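Local coordinates for chemotaxis protein motB (Helicobacter pylori, PDB 3CYP), which probably serves as part of the flagellar motor stator, its periplasmic OmpA-like C-terminal domain fastening the torque-generating machinery to the cell wall, at residues A10-A14 and L50-F55; M20-E24 and V72-Y76; N40-D46 and N106-F112. All blocks are in the same frame, centred on the assembly; numbering follows the deposited sequence.

Contact 1: A10-A14 and L50-F55; sequences ATSDA and LVKTRF
Thr11 and Leu50 touch where two surface loops of the OmpA-like domain run past each other: the loop between strand 5-6 and helix 17-30, and the loop joining strand 38-44 to helix 58-75. The side chains of Leu50 and Thr11 pass in opposite directions, CD2 of Leu50 4.1 Å from CG2 of Thr11. Val51 adds its backbone, with the same methyl CG2 of Thr11 lying 3.8 Å from Val51 O. That methyl reaches the second loop because CG2 of Thr11 stands anti to its own carbonyl carbon, leaving OG1 in the niche between N and C.

Near Thr53 a water sits between the loops. It donates to Thr11 O at 2.8 Å, but its approach to Thr53 OG1 is unusually short, and a bridge through it is doubtful. CB of Thr11 rests 4.2 Å from OG1 of Thr53, a loose approach.

Arg54 reaches toward the first loop. Its chain runs extended from CG to NE and brings NH2 to Asp13 OD2 at 3.5 Å, a long salt bridge in which carboxylate and guanidinium planes are turned 54° apart. The same NH2 is also hydrogen-bonded to Asn64 of helix 58-75, so its stronger partner is the helix, and the salt bridge to Asp13 is a secondary link. Arg65 and Arg68 of the helix hold the backbone carbonyls of Ser12 and Asp13.

Phe55, which follows a cis peptide bond, is the buried member of the set and leans on Leu61 and Asn64. One face of its ring lies under Arg54 CG. Asp13 comes instead at the rim, its carboxylate almost perpendicular to the ring (87°), with OD2 in the ring plane and 3.5 Å from CZ of Phe55.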
ATOM      1  N   ALA B  10       8.189  -4.452 -21.035  1.00 23.10           N
ATOM      2  CA  ALA B  10       7.129  -3.459 -20.938  1.00 23.58           C
ATOM      3  C   ALA B  10       5.909  -3.907 -20.126  1.00 23.42           C
ATOM      4  O   ALA B  10       5.204  -3.059 -19.594  1.00 24.88           O
ATOM      5  CB  ALA B  10       6.677  -3.017 -22.345  1.00 23.81           C
ATOM      6  N   THR B  11       5.630  -5.202 -20.058  1.00 23.00           N
ATOM      7  CA  THR B  11       4.377  -5.650 -19.445  1.00 22.78           C
ATOM      8  C   THR B  11       4.530  -6.539 -18.192  1.00 22.01           C
ATOM      9  O   THR B  11       3.523  -6.839 -17.538  1.00 23.48           O
ATOM     10  CB  THR B  11       3.496  -6.336 -20.482  1.00 23.35           C
ATOM     11  OG1 THR B  11       4.183  -7.480 -20.987  1.00 25.90           O
ATOM     12  CG2 THR B  11       3.200  -5.373 -21.614  1.00 23.54           C
ATOM     13  N   SER B  12       5.772  -6.876 -17.813  1.00 21.57           N
ATOM     14  CA  SER B  12       6.035  -7.819 -16.741  1.00 20.49           C
ATOM     15  C   SER B  12       5.939  -7.123 -15.393  1.00 19.94           C
ATOM     16  O   SER B  12       6.422  -5.991 -15.254  1.00 18.93           O
ATOM     17  CB  SER B  12       7.445  -8.412 -16.863  1.00 19.69           C
ATOM     18  OG  SER B  12       7.651  -9.393 -15.868  1.00 22.19           O
ATOM     19  N   ASP B  13       5.310  -7.794 -14.442  1.00 19.45           N
ATOM     20  CA  ASP B  13       5.409  -7.418 -13.014  1.00 19.70           C
ATOM     21  C   ASP B  13       6.102  -8.496 -12.179  1.00 19.87           C
ATOM     22  O   ASP B  13       6.045  -8.483 -10.943  1.00 19.46           O
ATOM     23  CB  ASP B  13       4.038  -7.062 -12.435  1.00 19.25           C
ATOM     24  CG  ASP B  13       3.057  -8.210 -12.465  1.00 23.20           C
ATOM     25  OD1 ASP B  13       3.361  -9.308 -13.000  1.00 26.39           O
ATOM     26  OD2 ASP B  13       1.948  -8.001 -11.947  1.00 30.43           O
ATOM     27  N   ALA B  14       6.791  -9.417 -12.857  1.00 19.43           N
ATOM     28  CA  ALA B  14       7.543 -10.484 -12.227  1.00 19.22           C
ATOM     29  C   ALA B  14       8.776  -9.980 -11.452  1.00 18.01           C
ATOM     30  O   ALA B  14       9.505  -9.117 -11.937  1.00 18.56           O
ATOM     31  CB  ALA B  14       7.978 -11.507 -13.261  1.00 20.39           C
ATOM     32  N   LEU B  50      -0.176  -1.249 -24.446  1.00 34.47           N
ATOM     33  CA  LEU B  50      -0.263  -2.530 -23.769  1.00 35.79           C
ATOM     34  C   LEU B  50      -0.825  -3.588 -24.707  1.00 36.89           C
ATOM     35  O   LEU B  50      -1.896  -3.400 -25.304  1.00 36.35           O
ATOM     36  CB  LEU B  50      -1.125  -2.423 -22.505  1.00 35.73           C
ATOM     37  CG  LEU B  50      -0.533  -1.601 -21.347  1.00 35.65           C
ATOM     38  CD1 LEU B  50      -1.602  -1.289 -20.285  1.00 36.34           C
ATOM     39  CD2 LEU B  50       0.661  -2.295 -20.732  1.00 34.16           C
ATOM     40  N   VAL B  51      -0.092  -4.693 -24.820  1.00 37.88           N
ATOM     41  CA  VAL B  51      -0.513  -5.837 -25.614  1.00 38.63           C
ATOM     42  C   VAL B  51      -0.190  -7.108 -24.823  1.00 39.44           C
ATOM     43  O   VAL B  51       0.723  -7.109 -23.988  1.00 39.71           O
ATOM     44  CB  VAL B  51       0.206  -5.843 -26.982  1.00 38.98           C
ATOM     45  CG1 VAL B  51       1.722  -5.928 -26.784  1.00 38.50           C
ATOM     46  CG2 VAL B  51      -0.298  -6.985 -27.858  1.00 39.09           C
ATOM     47  N   LYS B  52      -0.963  -8.168 -25.049  1.00 39.78           N
ATOM     48  CA  LYS B  52      -0.737  -9.464 -24.395  1.00 40.00           C
ATOM     49  C   LYS B  52      -0.639  -9.333 -22.869  1.00 40.30           C
ATOM     50  O   LYS B  52       0.260  -9.909 -22.253  1.00 40.66           O
ATOM     51  CB  LYS B  52       0.533 -10.129 -24.969  1.00 40.07           C
ATOM     52  N   THR B  53      -1.560  -8.577 -22.269  1.00 40.19           N
ATOM     53  CA  THR B  53      -1.501  -8.299 -20.832  1.00 40.35           C
ATOM     54  C   THR B  53      -2.873  -8.082 -20.194  1.00 40.38           C
ATOM     55  O   THR B  53      -3.845  -7.807 -20.892  1.00 40.53           O
ATOM     56  CB  THR B  53      -0.620  -7.062 -20.542  1.00 40.18           C
ATOM     57  OG1 THR B  53      -0.399  -6.964 -19.134  1.00 39.84           O
ATOM     58  CG2 THR B  53      -1.290  -5.791 -21.034  1.00 39.97           C
ATOM     59  N   ARG B  54      -2.926  -8.142 -18.861  1.00 40.57           N
ATOM     60  CA  ARG B  54      -4.203  -8.260 -18.144  1.00 40.69           C
ATOM     61  C   ARG B  54      -5.071  -7.089 -17.592  1.00 40.00           C
ATOM     62  O   ARG B  54      -6.103  -7.448 -17.044  1.00 41.63           O
ATOM     63  CB  ARG B  54      -4.099  -9.322 -17.031  1.00 40.48           C
ATOM     64  CG  ARG B  54      -3.421  -8.850 -15.773  1.00 40.90           C
ATOM     65  CD  ARG B  54      -3.537  -9.886 -14.673  1.00 41.77           C
ATOM     66  NE  ARG B  54      -2.426  -9.779 -13.731  1.00 42.39           N
ATOM     67  CZ  ARG B  54      -2.432  -9.059 -12.612  1.00 43.97           C
ATOM     68  NH1 ARG B  54      -3.506  -8.364 -12.237  1.00 44.02           N
ATOM     69  NH2 ARG B  54      -1.343  -9.039 -11.855  1.00 44.18           N
ATOM     70  N   PHE B  55      -4.857  -5.764 -17.597  1.00 39.33           N
ATOM     71  CA  PHE B  55      -3.765  -4.754 -17.376  1.00 37.16           C
ATOM     72  C   PHE B  55      -4.245  -3.734 -18.377  1.00 36.03           C
ATOM     73  O   PHE B  55      -3.853  -3.722 -19.555  1.00 36.31           O
ATOM     74  CB  PHE B  55      -2.249  -5.043 -17.488  1.00 37.22           C
ATOM     75  CG  PHE B  55      -1.597  -5.447 -16.175  1.00 36.63           C
ATOM     76  CD1 PHE B  55      -0.343  -6.042 -16.167  1.00 36.36           C
ATOM     77  CD2 PHE B  55      -2.251  -5.285 -14.958  1.00 35.88           C
ATOM     78  CE1 PHE B  55       0.243  -6.448 -14.964  1.00 36.68           C
ATOM     79  CE2 PHE B  55      -1.680  -5.704 -13.774  1.00 35.98           C
ATOM     80  CZ  PHE B  55      -0.435  -6.285 -13.774  1.00 34.46           C
TER
HETATM   81  O   HOH W   1       1.262  -8.443 -18.132  1.00 39.68           O

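Contact 2: M20-E24 and V72-Y76; sequences MLYIE and VLIQY
Glu24 lies across the ring of Tyr76 at about a right angle, its CB over one face and 3.8 Å from the ring centroid, a CH-pi contact. With CG anti to the backbone N (chi1 -178°) and the chain extended beyond it, the glutamate continues over the ring toward the hydroxyl, and OE1 ends 3.0 Å from Tyr76 OH. The carboxylate is tilted 57° from the ring plane.

Ile23 comes to the same ring at its edge, through CG2. This methyl also wedges between two residues of the other helix, meeting CG1 of Val72 at 3.5 Å, tighter than a usual van der Waals contact, and CD2 of Leu73 at 3.6 Å; both side chains cross Ile23 roughly perpendicularly. Met20 joins Val72 to the hydroxyl of Tyr76. Bent at chi2 and chi3, it folds its thioether onto Val72, SD to CG1 3.8 Å, and carries CE to within 3.6 Å of Tyr76 OH.

The contact packs helix 17-30 against the C-terminal end of helix 58-75, where Tyr76 is the first residue to leave helical geometry. Ile15 covers Val72 and Ile23 from the preceding loop, and Leu73 reaches on to Ile26, Ala27 and Ile30 of helix 17-30 and to Leu83 of strand 83-87.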
ATOM      1  N   MET B  20      14.698 -10.189  -6.048  1.00 16.87           N
ATOM      2  CA  MET B  20      14.427 -10.572  -4.632  1.00 16.57           C
ATOM      3  C   MET B  20      15.651 -10.255  -3.773  1.00 17.41           C
ATOM      4  O   MET B  20      15.560  -9.666  -2.690  1.00 16.91           O
ATOM      5  CB  MET B  20      14.101 -12.055  -4.515  1.00 17.44           C
ATOM      6  CG  MET B  20      12.733 -12.374  -5.056  1.00 16.97           C
ATOM      7  SD  MET B  20      11.373 -11.662  -4.067  1.00 18.64           S
ATOM      8  CE  MET B  20      11.445 -12.691  -2.573  1.00 17.26           C
ATOM      9  N   LEU B  21      16.822 -10.612  -4.278  1.00 17.32           N
ATOM     10  CA  LEU B  21      18.052 -10.376  -3.540  1.00 16.79           C
ATOM     11  C   LEU B  21      18.294  -8.889  -3.328  1.00 15.85           C
ATOM     12  O   LEU B  21      18.765  -8.488  -2.267  1.00 16.23           O
ATOM     13  CB  LEU B  21      19.254 -10.935  -4.276  1.00 18.67           C
ATOM     14  CG  LEU B  21      19.480 -12.413  -4.079  1.00 21.53           C
ATOM     15  CD1 LEU B  21      20.456 -12.870  -5.201  1.00 21.13           C
ATOM     16  CD2 LEU B  21      20.014 -12.661  -2.685  1.00 25.75           C
ATOM     17  N   TYR B  22      17.983  -8.089  -4.325  1.00 15.21           N
ATOM     18  CA  TYR B  22      18.210  -6.631  -4.234  1.00 15.22           C
ATOM     19  C   TYR B  22      17.161  -6.038  -3.284  1.00 14.17           C
ATOM     20  O   TYR B  22      17.498  -5.232  -2.377  1.00 13.26           O
ATOM     21  CB  TYR B  22      18.188  -5.968  -5.609  1.00 15.52           C
ATOM     22  CG  TYR B  22      18.550  -4.494  -5.651  1.00 16.06           C
ATOM     23  CD1 TYR B  22      19.241  -3.878  -4.616  1.00 16.85           C
ATOM     24  CD2 TYR B  22      18.227  -3.723  -6.753  1.00 14.95           C
ATOM     25  CE1 TYR B  22      19.559  -2.556  -4.668  1.00 15.13           C
ATOM     26  CE2 TYR B  22      18.519  -2.380  -6.816  1.00 15.89           C
ATOM     27  CZ  TYR B  22      19.221  -1.800  -5.773  1.00 15.76           C
ATOM     28  OH  TYR B  22      19.521  -0.466  -5.827  1.00 19.32           O
ATOM     29  N   ILE B  23      15.913  -6.465  -3.427  1.00 14.00           N
ATOM     30  CA  ILE B  23      14.871  -5.996  -2.467  1.00 14.00           C
ATOM     31  C   ILE B  23      15.247  -6.335  -1.021  1.00 13.82           C
ATOM     32  O   ILE B  23      15.077  -5.545  -0.109  1.00 12.78           O
ATOM     33  CB  ILE B  23      13.489  -6.561  -2.817  1.00 13.29           C
ATOM     34  CG1 ILE B  23      13.013  -6.038  -4.159  1.00 12.44           C
ATOM     35  CG2 ILE B  23      12.449  -6.210  -1.720  1.00 14.75           C
ATOM     36  CD1 ILE B  23      11.840  -6.771  -4.718  1.00 12.70           C
ATOM     37  N   GLU B  24      15.855  -7.509  -0.813  1.00 13.26           N
ATOM     38  CA  GLU B  24      16.267  -7.920   0.522  1.00 14.27           C
ATOM     39  C   GLU B  24      17.311  -6.951   1.080  1.00 13.67           C
ATOM     40  O   GLU B  24      17.328  -6.682   2.287  1.00 13.49           O
ATOM     41  CB  GLU B  24      16.869  -9.332   0.405  1.00 14.39           C
ATOM     42  CG  GLU B  24      17.335 -10.001   1.647  1.00 16.27           C
ATOM     43  CD  GLU B  24      17.902 -11.380   1.282  1.00 20.00           C
ATOM     44  OE1 GLU B  24      17.193 -12.101   0.547  1.00 20.74           O
ATOM     45  OE2 GLU B  24      19.043 -11.689   1.687  1.00 28.18           O
ATOM     46  N   VAL B  72       7.050  -7.597  -0.777  1.00 12.18           N
ATOM     47  CA  VAL B  72       8.332  -8.245  -0.510  1.00 12.81           C
ATOM     48  C   VAL B  72       9.120  -7.583   0.592  1.00 11.87           C
ATOM     49  O   VAL B  72       9.627  -8.241   1.505  1.00 11.75           O
ATOM     50  CB  VAL B  72       9.185  -8.430  -1.758  1.00 12.80           C
ATOM     51  CG1 VAL B  72      10.525  -9.084  -1.369  1.00 14.28           C
ATOM     52  CG2 VAL B  72       8.426  -9.322  -2.747  1.00 13.99           C
ATOM     53  N   LEU B  73       9.153  -6.246   0.593  1.00 11.44           N
ATOM     54  CA  LEU B  73       9.806  -5.557   1.695  1.00 11.48           C
ATOM     55  C   LEU B  73       9.216  -5.970   3.068  1.00 11.43           C
ATOM     56  O   LEU B  73       9.913  -6.112   4.088  1.00 12.47           O
ATOM     57  CB  LEU B  73       9.715  -4.018   1.575  1.00 12.05           C
ATOM     58  CG  LEU B  73      10.545  -3.449   0.415  1.00 11.55           C
ATOM     59  CD1 LEU B  73      10.137  -2.015   0.055  1.00 14.07           C
ATOM     60  CD2 LEU B  73      12.037  -3.574   0.719  1.00 13.34           C
ATOM     61  N   ILE B  74       7.903  -6.069   3.115  1.00 11.80           N
ATOM     62  CA  ILE B  74       7.217  -6.446   4.342  1.00 13.39           C
ATOM     63  C   ILE B  74       7.518  -7.900   4.726  1.00 13.27           C
ATOM     64  O   ILE B  74       7.761  -8.205   5.883  1.00 13.88           O
ATOM     65  CB  ILE B  74       5.699  -6.187   4.223  1.00 14.10           C
ATOM     66  CG1 ILE B  74       5.461  -4.679   4.172  1.00 14.75           C
ATOM     67  CG2 ILE B  74       4.900  -6.859   5.384  1.00 14.02           C
ATOM     68  CD1 ILE B  74       4.037  -4.273   3.666  1.00 14.79           C
ATOM     69  N   GLN B  75       7.554  -8.769   3.744  1.00 13.92           N
ATOM     70  CA  GLN B  75       8.037 -10.137   3.994  1.00 14.77           C
ATOM     71  C   GLN B  75       9.413 -10.198   4.647  1.00 15.16           C
ATOM     72  O   GLN B  75       9.695 -11.082   5.437  1.00 15.19           O
ATOM     73  CB  GLN B  75       8.077 -10.951   2.695  1.00 15.34           C
ATOM     74  CG  GLN B  75       6.716 -11.279   2.144  1.00 16.48           C
ATOM     75  CD  GLN B  75       6.804 -12.148   0.911  1.00 17.73           C
ATOM     76  OE1 GLN B  75       7.172 -11.682  -0.157  1.00 16.67           O
ATOM     77  NE2 GLN B  75       6.514 -13.464   1.069  1.00 19.64           N
ATOM     78  N   TYR B  76      10.304  -9.296   4.233  1.00 13.92           N
ATOM     79  CA  TYR B  76      11.653  -9.222   4.778  1.00 14.89           C
ATOM     80  C   TYR B  76      11.743  -8.418   6.097  1.00 15.00           C
ATOM     81  O   TYR B  76      12.857  -8.183   6.614  1.00 16.17           O
ATOM     82  CB  TYR B  76      12.573  -8.653   3.727  1.00 15.65           C
ATOM     83  CG  TYR B  76      12.986  -9.601   2.586  1.00 15.81           C
ATOM     84  CD1 TYR B  76      12.818  -9.251   1.252  1.00 16.17           C
ATOM     85  CD2 TYR B  76      13.596 -10.810   2.873  1.00 18.65           C
ATOM     86  CE1 TYR B  76      13.263 -10.110   0.197  1.00 17.57           C
ATOM     87  CE2 TYR B  76      14.043 -11.642   1.864  1.00 18.61           C
ATOM     88  CZ  TYR B  76      13.884 -11.293   0.539  1.00 18.67           C
ATOM     89  OH  TYR B  76      14.353 -12.166  -0.440  1.00 20.60           O
TER

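Contact 3: N40-D46 and N106-F112; sequences NVRGFTD and NNRVEIF
The guanidinium groups of Arg42 and Arg108 each lie flat on a phenylalanine of the partner strand. Arg42 covers one face of Phe112, planes 7° apart and CZ 3.6 Å from the ring centroid; Arg108 covers one face of Phe44, planes 9° apart. Both are cation-pi stacks, built on neighbouring central strands of the OmpA-like sheet, 38-44 and 108-114, which run antiparallel. At the ring edges, in plane, lie Arg108 O for Phe44 and Glu110 CB for Phe112. In its guanidinium plane, NE of Arg42 donates to Asn40 OD1 at 2.7 Å, which fixes the rotation of that group over Phe112. Arg108, bent at chi2, turns NE and NH2 side-on to Glu110, a salt bridge, both gripping OE1 from the same face of the carboxylate, while its NH1 donates to Asn106 O and a water. Asn92 O takes a further bond from NH2.

On the other face of the sheet, Val41 and Val109 press CG1 against CG1 at a tight 3.4 Å, and Ile111 lies alongside Val41. Paired backbone bonds join Asn40 with Phe112 and Arg42 with Glu110; at Phe44 and Arg108 the pairing loosens, the bond from Arg108 N to Phe44 O being weak at 3.4 Å.

Next to this pair, Asn107 ties the segments with its side-chain amide. Its OD1 accepts from Asp46 N at 3.1 Å, met from above the carbonyl plane, and its ND2 donates almost straight (177°) to Asp46 OD2 at 2.8 Å.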
ATOM      1  N   ASN B  40       8.375   5.281   0.351  1.00 10.59           N
ATOM      2  CA  ASN B  40       7.300   5.238  -0.688  1.00 11.16           C
ATOM      3  C   ASN B  40       7.884   4.468  -1.852  1.00 11.57           C
ATOM      4  O   ASN B  40       8.922   4.841  -2.393  1.00 11.52           O
ATOM      5  CB  ASN B  40       6.877   6.672  -1.094  1.00 11.69           C
ATOM      6  CG  ASN B  40       5.824   6.727  -2.139  1.00 12.02           C
ATOM      7  OD1 ASN B  40       6.025   7.351  -3.198  1.00 16.87           O
ATOM      8  ND2 ASN B  40       4.725   6.121  -1.878  1.00 14.44           N
ATOM      9  N   VAL B  41       7.204   3.369  -2.202  1.00 11.62           N
ATOM     10  CA  VAL B  41       7.629   2.465  -3.248  1.00 12.47           C
ATOM     11  C   VAL B  41       6.833   2.889  -4.481  1.00 12.18           C
ATOM     12  O   VAL B  41       5.577   2.778  -4.528  1.00 11.68           O
ATOM     13  CB  VAL B  41       7.274   1.022  -2.877  1.00 12.69           C
ATOM     14  CG1 VAL B  41       7.691   0.077  -3.997  1.00 13.36           C
ATOM     15  CG2 VAL B  41       7.882   0.666  -1.515  1.00 12.86           C
ATOM     16  N   ARG B  42       7.562   3.445  -5.459  1.00 13.24           N
ATOM     17  CA  ARG B  42       6.961   4.081  -6.631  1.00 13.51           C
ATOM     18  C   ARG B  42       7.134   3.214  -7.866  1.00 13.78           C
ATOM     19  O   ARG B  42       8.253   2.894  -8.230  1.00 13.85           O
ATOM     20  CB  ARG B  42       7.634   5.427  -6.921  1.00 14.26           C
ATOM     21  CG  ARG B  42       7.460   6.354  -5.809  1.00 16.69           C
ATOM     22  CD  ARG B  42       7.876   7.744  -6.183  1.00 18.31           C
ATOM     23  NE  ARG B  42       7.627   8.599  -5.038  1.00 20.02           N
ATOM     24  CZ  ARG B  42       7.862   9.898  -5.013  1.00 20.06           C
ATOM     25  NH1 ARG B  42       8.406  10.505  -6.063  1.00 21.22           N
ATOM     26  NH2 ARG B  42       7.598  10.565  -3.892  1.00 22.15           N
ATOM     27  N   GLY B  43       6.029   2.962  -8.563  1.00 13.50           N
ATOM     28  CA  GLY B  43       6.053   2.146  -9.779  1.00 14.37           C
ATOM     29  C   GLY B  43       5.854   2.959 -11.049  1.00 14.73           C
ATOM     30  O   GLY B  43       5.122   3.954 -11.064  1.00 13.88           O
ATOM     31  N   PHE B  44       6.535   2.516 -12.117  1.00 14.08           N
ATOM     32  CA  PHE B  44       6.527   3.201 -13.402  1.00 15.80           C
ATOM     33  C   PHE B  44       6.516   2.187 -14.538  1.00 15.91           C
ATOM     34  O   PHE B  44       6.840   0.998 -14.352  1.00 16.19           O
ATOM     35  CB  PHE B  44       7.742   4.069 -13.593  1.00 14.66           C
ATOM     36  CG  PHE B  44       8.040   5.026 -12.448  1.00 14.96           C
ATOM     37  CD1 PHE B  44       7.657   6.365 -12.543  1.00 15.16           C
ATOM     38  CD2 PHE B  44       8.719   4.599 -11.311  1.00 12.94           C
ATOM     39  CE1 PHE B  44       7.941   7.256 -11.528  1.00 15.47           C
ATOM     40  CE2 PHE B  44       9.048   5.507 -10.298  1.00 15.15           C
ATOM     41  CZ  PHE B  44       8.642   6.833 -10.408  1.00 13.43           C
ATOM     42  N   THR B  45       6.099   2.707 -15.696  1.00 17.04           N
ATOM     43  CA  THR B  45       6.176   2.019 -16.989  1.00 17.80           C
ATOM     44  C   THR B  45       6.754   2.908 -18.080  1.00 18.34           C
ATOM     45  O   THR B  45       6.896   4.114 -17.935  1.00 16.05           O
ATOM     46  CB  THR B  45       4.743   1.631 -17.467  1.00 17.23           C
ATOM     47  OG1 THR B  45       4.053   2.834 -17.849  1.00 18.53           O
ATOM     48  CG2 THR B  45       3.959   0.893 -16.364  1.00 18.62           C
ATOM     49  N   ASP B  46       7.083   2.277 -19.199  1.00 19.66           N
ATOM     50  CA  ASP B  46       7.275   2.983 -20.454  1.00 21.90           C
ATOM     51  C   ASP B  46       5.907   3.363 -21.027  1.00 23.18           C
ATOM     52  O   ASP B  46       4.859   3.174 -20.378  1.00 22.09           O
ATOM     53  CB  ASP B  46       8.101   2.125 -21.434  1.00 21.46           C
ATOM     54  CG  ASP B  46       7.440   0.813 -21.814  1.00 24.68           C
ATOM     55  OD1 ASP B  46       6.207   0.753 -21.913  1.00 26.48           O
ATOM     56  OD2 ASP B  46       8.170  -0.165 -22.066  1.00 23.44           O
ATOM     57  N   ASN B 106      12.423   2.423 -18.388  1.00 19.22           N
ATOM     58  CA  ASN B 106      11.306   3.097 -17.693  1.00 18.45           C
ATOM     59  C   ASN B 106      10.393   2.158 -16.924  1.00 16.86           C
ATOM     60  O   ASN B 106       9.537   2.604 -16.173  1.00 16.56           O
ATOM     61  CB  ASN B 106      10.496   3.963 -18.680  1.00 18.36           C
ATOM     62  CG  ASN B 106      11.289   5.175 -19.192  1.00 18.61           C
ATOM     63  OD1 ASN B 106      12.094   5.750 -18.467  1.00 20.47           O
ATOM     64  ND2 ASN B 106      11.103   5.539 -20.482  1.00 21.39           N
ATOM     65  N   ASN B 107      10.550   0.858 -17.113  1.00 16.07           N
ATOM     66  CA  ASN B 107       9.765  -0.141 -16.431  1.00 16.23           C
ATOM     67  C   ASN B 107      10.491  -0.494 -15.142  1.00 15.39           C
ATOM     68  O   ASN B 107      11.371  -1.362 -15.109  1.00 15.09           O
ATOM     69  CB  ASN B 107       9.594  -1.367 -17.331  1.00 16.39           C
ATOM     70  CG  ASN B 107       8.800  -1.044 -18.538  1.00 19.16           C
ATOM     71  OD1 ASN B 107       7.643  -0.647 -18.424  1.00 19.32           O
ATOM     72  ND2 ASN B 107       9.437  -1.090 -19.716  1.00 17.87           N
ATOM     73  N   ARG B 108      10.126   0.199 -14.068  1.00 14.97           N
ATOM     74  CA  ARG B 108      10.905   0.096 -12.829  1.00 14.09           C
ATOM     75  C   ARG B 108      10.110   0.530 -11.616  1.00 13.55           C
ATOM     76  O   ARG B 108       9.061   1.137 -11.726  1.00 14.05           O
ATOM     77  CB  ARG B 108      12.221   0.895 -12.925  1.00 14.12           C
ATOM     78  CG  ARG B 108      12.216   2.375 -12.532  1.00 16.48           C
ATOM     79  CD  ARG B 108      11.846   3.284 -13.608  1.00 16.76           C
ATOM     80  NE  ARG B 108      11.777   4.698 -13.216  1.00 16.57           N
ATOM     81  CZ  ARG B 108      11.039   5.574 -13.870  1.00 15.20           C
ATOM     82  NH1 ARG B 108      10.354   5.199 -14.929  1.00 16.27           N
ATOM     83  NH2 ARG B 108      10.931   6.815 -13.448  1.00 15.39           N
ATOM     84  N   VAL B 109      10.652   0.176 -10.465  1.00 12.11           N
ATOM     85  CA  VAL B 109      10.140   0.649  -9.166  1.00 12.62           C
ATOM     86  C   VAL B 109      11.309   1.376  -8.521  1.00 12.88           C
ATOM     87  O   VAL B 109      12.444   0.893  -8.575  1.00 12.82           O
ATOM     88  CB  VAL B 109       9.615  -0.490  -8.313  1.00 12.35           C
ATOM     89  CG1 VAL B 109       9.481  -0.033  -6.842  1.00 12.50           C
ATOM     90  CG2 VAL B 109       8.310  -0.982  -8.843  1.00 13.74           C
ATOM     91  N   GLU B 110      11.013   2.565  -7.958  1.00 11.65           N
ATOM     92  CA  GLU B 110      11.998   3.412  -7.256  1.00 13.60           C
ATOM     93  C   GLU B 110      11.611   3.523  -5.796  1.00 12.64           C
ATOM     94  O   GLU B 110      10.412   3.570  -5.477  1.00 13.81           O
ATOM     95  CB  GLU B 110      12.080   4.828  -7.876  1.00 13.89           C
ATOM     96  CG  GLU B 110      12.479   4.806  -9.348  1.00 14.86           C
ATOM     97  CD  GLU B 110      12.526   6.161  -9.983  1.00 17.45           C
ATOM     98  OE1 GLU B 110      12.880   6.227 -11.183  1.00 19.26           O
ATOM     99  OE2 GLU B 110      12.167   7.169  -9.316  1.00 19.98           O
ATOM    100  N   ILE B 111      12.623   3.615  -4.936  1.00 12.25           N
ATOM    101  CA  ILE B 111      12.440   3.766  -3.484  1.00 13.05           C
ATOM    102  C   ILE B 111      12.674   5.236  -3.130  1.00 12.09           C
ATOM    103  O   ILE B 111      13.739   5.773  -3.443  1.00 12.22           O
ATOM    104  CB  ILE B 111      13.429   2.918  -2.695  1.00 12.44           C
ATOM    105  CG1 ILE B 111      13.141   1.403  -2.913  1.00 13.13           C
ATOM    106  CG2 ILE B 111      13.384   3.299  -1.205  1.00 14.43           C
ATOM    107  CD1 ILE B 111      11.786   0.911  -2.357  1.00 15.70           C
ATOM    108  N   PHE B 112      11.653   5.876  -2.554  1.00 11.85           N
ATOM    109  CA  PHE B 112      11.746   7.236  -2.047  1.00 12.51           C
ATOM    110  C   PHE B 112      11.732   7.252  -0.537  1.00 12.04           C
ATOM    111  O   PHE B 112      10.899   6.591   0.106  1.00 12.23           O
ATOM    112  CB  PHE B 112      10.643   8.090  -2.651  1.00 13.40           C
ATOM    113  CG  PHE B 112      11.035   8.700  -3.960  1.00 14.11           C
ATOM    114  CD1 PHE B 112      11.242   7.895  -5.076  1.00 15.08           C
ATOM    115  CD2 PHE B 112      11.266  10.080  -4.090  1.00 17.70           C
ATOM    116  CE1 PHE B 112      11.606   8.472  -6.318  1.00 14.69           C
ATOM    117  CE2 PHE B 112      11.653  10.638  -5.333  1.00 18.39           C
ATOM    118  CZ  PHE B 112      11.829   9.840  -6.416  1.00 17.46           C
TER
HETATM  119  O   HOH W   2       8.048   6.280 -16.287  1.00 18.11           O

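In the fold
All three contacts belong to one OmpA-like domain, a mixed sheet with helices 17-30 and 58-75 packed against it. Their segments alternate along the chain: 10-14, 20-24, 40-46, 50-55, 72-76, then 106-112, so the contacts cross and none is local in sequence. Contact 3 is the central one, with its centre about 5 Å from that of the chain; contacts 1 and 2 have centres about 15 Å from it and 22 Å from each other. Both touch it: Ala10 packs on Asp46 and Asn107, and Leu73 on Val41 and Ile111. Helix 58-75 starts just after the 50-55 loop of contact 1 and ends in contact 2, so distant parts of the chain form one compact unit.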